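Local coordinates for WbbM protein (Klebsiella pneumoniae, PDB 6U4B) that probably acts as a metal-dependent bifunctional glycosyltransferase that polymerises O-antigen and assembles as a trimer, at residues N295-D299 / K331-I335. Numbering follows the deposited sequence.
Sequences NPVFD and KNYDI
With CG anti to its carbonyl carbon (chi1 -51°), Phe-298 lays one face of its ring under the side chain of Asn-332, whose own CG, set the same way at chi1 -61°, brings the amide over the CD1 side. Asn-332 CB sits over the middle of that face, 3.6 Å from the centroid of the Phe-298 ring, a CH-pi contact, and the carboxamide is stacked at 25° to the ring. ND2 reaches 3.4 Å from CD1 of Phe-298 while hydrogen-bonding to Ser-300 O, later in the same loop, which helps to set the amide's rotation. Two residues on, inside strand 333-340, Val-297 CG2 covers one face of the Asp-334 carboxylate, 3.5 Å from Asp-334 CG. No direct hydrogen bond joins the segments; instead one water donates to Asp-334 OD2 (2.6 Å) and accepts from Phe-298 N (3.1 Å). The carboxylate is also held by Arg-363 in a salt bridge at OD1 and by the hydroxyl of Tyr-399 at OD2. Loop 295-299 thus packs against the start of strand 333-340, in the central sheet of the glycosyltransferase family 8 region, away from the magnesium site. Beside the ring-on-amide contact, the buried carboxylate, probably ionised next to Arg-363, is tied to the loop by water and by Arg-363, which also bonds Asn-295 O.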
ATOM      1  N   ASN A 295     -23.669  24.877  -4.607  1.00 51.59           N
ATOM      2  CA  ASN A 295     -24.835  24.029  -4.450  1.00 57.02           C
ATOM      3  C   ASN A 295     -24.429  22.621  -4.033  1.00 59.43           C
ATOM      4  O   ASN A 295     -23.345  22.148  -4.389  1.00 56.31           O
ATOM      5  CB  ASN A 295     -25.635  23.963  -5.754  1.00 60.23           C
ATOM      6  CG  ASN A 295     -26.508  25.184  -5.960  1.00 66.18           C
ATOM      7  OD1 ASN A 295     -26.013  26.275  -6.250  1.00 65.98           O
ATOM      8  ND2 ASN A 295     -27.816  25.010  -5.813  1.00 69.22           N
ATOM      9  N   PRO A 296     -25.277  21.942  -3.261  1.00 59.93           N
ATOM     10  CA  PRO A 296     -24.993  20.548  -2.909  1.00 56.54           C
ATOM     11  C   PRO A 296     -24.899  19.677  -4.153  1.00 57.39           C
ATOM     12  O   PRO A 296     -25.590  19.900  -5.150  1.00 59.63           O
ATOM     13  CB  PRO A 296     -26.189  20.152  -2.036  1.00 55.97           C
ATOM     14  CG  PRO A 296     -26.724  21.449  -1.510  1.00 56.76           C
ATOM     15  CD  PRO A 296     -26.495  22.448  -2.604  1.00 58.77           C
ATOM     16  N   VAL A 297     -24.017  18.680  -4.090  1.00 52.24           N
ATOM     17  CA  VAL A 297     -23.838  17.753  -5.201  1.00 57.01           C
ATOM     18  C   VAL A 297     -24.611  16.452  -5.009  1.00 58.92           C
ATOM     19  O   VAL A 297     -24.898  15.764  -6.001  1.00 63.53           O
ATOM     20  CB  VAL A 297     -22.343  17.457  -5.442  1.00 62.28           C
ATOM     21  CG1 VAL A 297     -21.665  18.667  -6.061  1.00 67.70           C
ATOM     22  CG2 VAL A 297     -21.663  17.076  -4.144  1.00 61.13           C
ATOM     23  N   PHE A 298     -24.949  16.092  -3.776  1.00 56.44           N
ATOM     24  CA  PHE A 298     -25.859  14.995  -3.492  1.00 60.87           C
ATOM     25  C   PHE A 298     -27.156  15.553  -2.921  1.00 62.97           C
ATOM     26  O   PHE A 298     -27.203  16.681  -2.423  1.00 64.23           O
ATOM     27  CB  PHE A 298     -25.254  14.000  -2.496  1.00 58.82           C
ATOM     28  CG  PHE A 298     -23.883  13.517  -2.866  1.00 58.03           C
ATOM     29  CD1 PHE A 298     -23.719  12.383  -3.644  1.00 59.92           C
ATOM     30  CD2 PHE A 298     -22.755  14.184  -2.417  1.00 53.43           C
ATOM     31  CE1 PHE A 298     -22.456  11.932  -3.977  1.00 59.29           C
ATOM     32  CE2 PHE A 298     -21.491  13.739  -2.746  1.00 52.60           C
ATOM     33  CZ  PHE A 298     -21.340  12.612  -3.527  1.00 55.79           C
ATOM     34  N   ASP A 299     -28.215  14.745  -2.992  1.00 68.22           N
ATOM     35  CA  ASP A 299     -29.453  15.121  -2.320  1.00 75.29           C
ATOM     36  C   ASP A 299     -29.285  15.117  -0.807  1.00 77.64           C
ATOM     37  O   ASP A 299     -29.863  15.962  -0.116  1.00 80.40           O
ATOM     38  CB  ASP A 299     -30.588  14.184  -2.727  1.00 81.04           C
ATOM     39  CG  ASP A 299     -31.882  14.492  -2.000  1.00 85.49           C
ATOM     40  OD1 ASP A 299     -32.565  15.464  -2.385  1.00 84.31           O
ATOM     41  OD2 ASP A 299     -32.210  13.769  -1.034  1.00 87.42           O
ATOM     42  N   LYS A 331     -23.349   6.475   3.227  1.00 62.06           N
ATOM     43  CA  LYS A 331     -23.456   7.923   3.294  1.00 60.16           C
ATOM     44  C   LYS A 331     -22.679   8.549   2.144  1.00 59.98           C
ATOM     45  O   LYS A 331     -21.774   7.936   1.569  1.00 57.62           O
ATOM     46  CB  LYS A 331     -22.928   8.473   4.626  1.00 56.18           C
ATOM     47  CG  LYS A 331     -23.731   8.065   5.848  1.00 57.37           C
ATOM     48  CD  LYS A 331     -23.165   8.720   7.099  1.00 56.93           C
ATOM     49  CE  LYS A 331     -23.804   8.158   8.360  1.00 61.10           C
ATOM     50  NZ  LYS A 331     -23.178   8.715   9.589  1.00 60.86           N
ATOM     51  N   ASN A 332     -23.049   9.782   1.813  1.00 57.63           N
ATOM     52  CA  ASN A 332     -22.337  10.585   0.833  1.00 51.39           C
ATOM     53  C   ASN A 332     -21.580  11.697   1.545  1.00 48.92           C
ATOM     54  O   ASN A 332     -21.988  12.162   2.613  1.00 47.85           O
ATOM     55  CB  ASN A 332     -23.296  11.177  -0.200  1.00 51.56           C
ATOM     56  CG  ASN A 332     -24.039  10.115  -0.977  1.00 54.85           C
ATOM     57  OD1 ASN A 332     -23.519   9.024  -1.212  1.00 56.38           O
ATOM     58  ND2 ASN A 332     -25.267  10.425  -1.379  1.00 56.68           N
ATOM     59  N   TYR A 333     -20.465  12.115   0.952  1.00 48.17           N
ATOM     60  CA  TYR A 333     -19.581  13.095   1.571  1.00 46.09           C
ATOM     61  C   TYR A 333     -19.249  14.178   0.556  1.00 48.18           C
ATOM     62  O   TYR A 333     -18.649  13.897  -0.488  1.00 45.65           O
ATOM     63  CB  TYR A 333     -18.311  12.425   2.106  1.00 43.46           C
ATOM     64  CG  TYR A 333     -18.587  11.463   3.244  1.00 44.09           C
ATOM     65  CD1 TYR A 333     -18.370  11.834   4.565  1.00 44.39           C
ATOM     66  CD2 TYR A 333     -19.081  10.186   2.994  1.00 41.58           C
ATOM     67  CE1 TYR A 333     -18.629  10.956   5.605  1.00 47.68           C
ATOM     68  CE2 TYR A 333     -19.347   9.306   4.025  1.00 44.94           C
ATOM     69  CZ  TYR A 333     -19.116   9.694   5.328  1.00 48.63           C
ATOM     70  OH  TYR A 333     -19.378   8.814   6.354  1.00 46.61           O
ATOM     71  N   ASP A 334     -19.641  15.410   0.871  1.00 48.36           N
ATOM     72  CA  ASP A 334     -19.514  16.574  -0.005  1.00 41.64           C
ATOM     73  C   ASP A 334     -18.393  17.441   0.561  1.00 42.41           C
ATOM     74  O   ASP A 334     -18.622  18.298   1.417  1.00 43.04           O
ATOM     75  CB  ASP A 334     -20.849  17.322  -0.076  1.00 42.65           C
ATOM     76  CG  ASP A 334     -20.822  18.523  -1.017  1.00 42.81           C
ATOM     77  OD1 ASP A 334     -19.745  18.893  -1.531  1.00 40.16           O
ATOM     78  OD2 ASP A 334     -21.905  19.103  -1.242  1.00 42.85           O
ATOM     79  N   ILE A 335     -17.174  17.211   0.082  1.00 40.17           N
ATOM     80  CA  ILE A 335     -15.993  17.905   0.580  1.00 39.97           C
ATOM     81  C   ILE A 335     -15.714  19.099  -0.319  1.00 45.46           C
ATOM     82  O   ILE A 335     -15.645  18.961  -1.547  1.00 43.02           O
ATOM     83  CB  ILE A 335     -14.776  16.968   0.643  1.00 37.63           C
ATOM     84  CG1 ILE A 335     -15.112  15.700   1.432  1.00 40.63           C
ATOM     85  CG2 ILE A 335     -13.595  17.685   1.270  1.00 32.98           C
ATOM     86  CD1 ILE A 335     -13.946  14.744   1.585  1.00 37.40           C
TER
HETATM   87  O   HOH W   1     -24.045  17.611  -1.206  1.00 45.13           O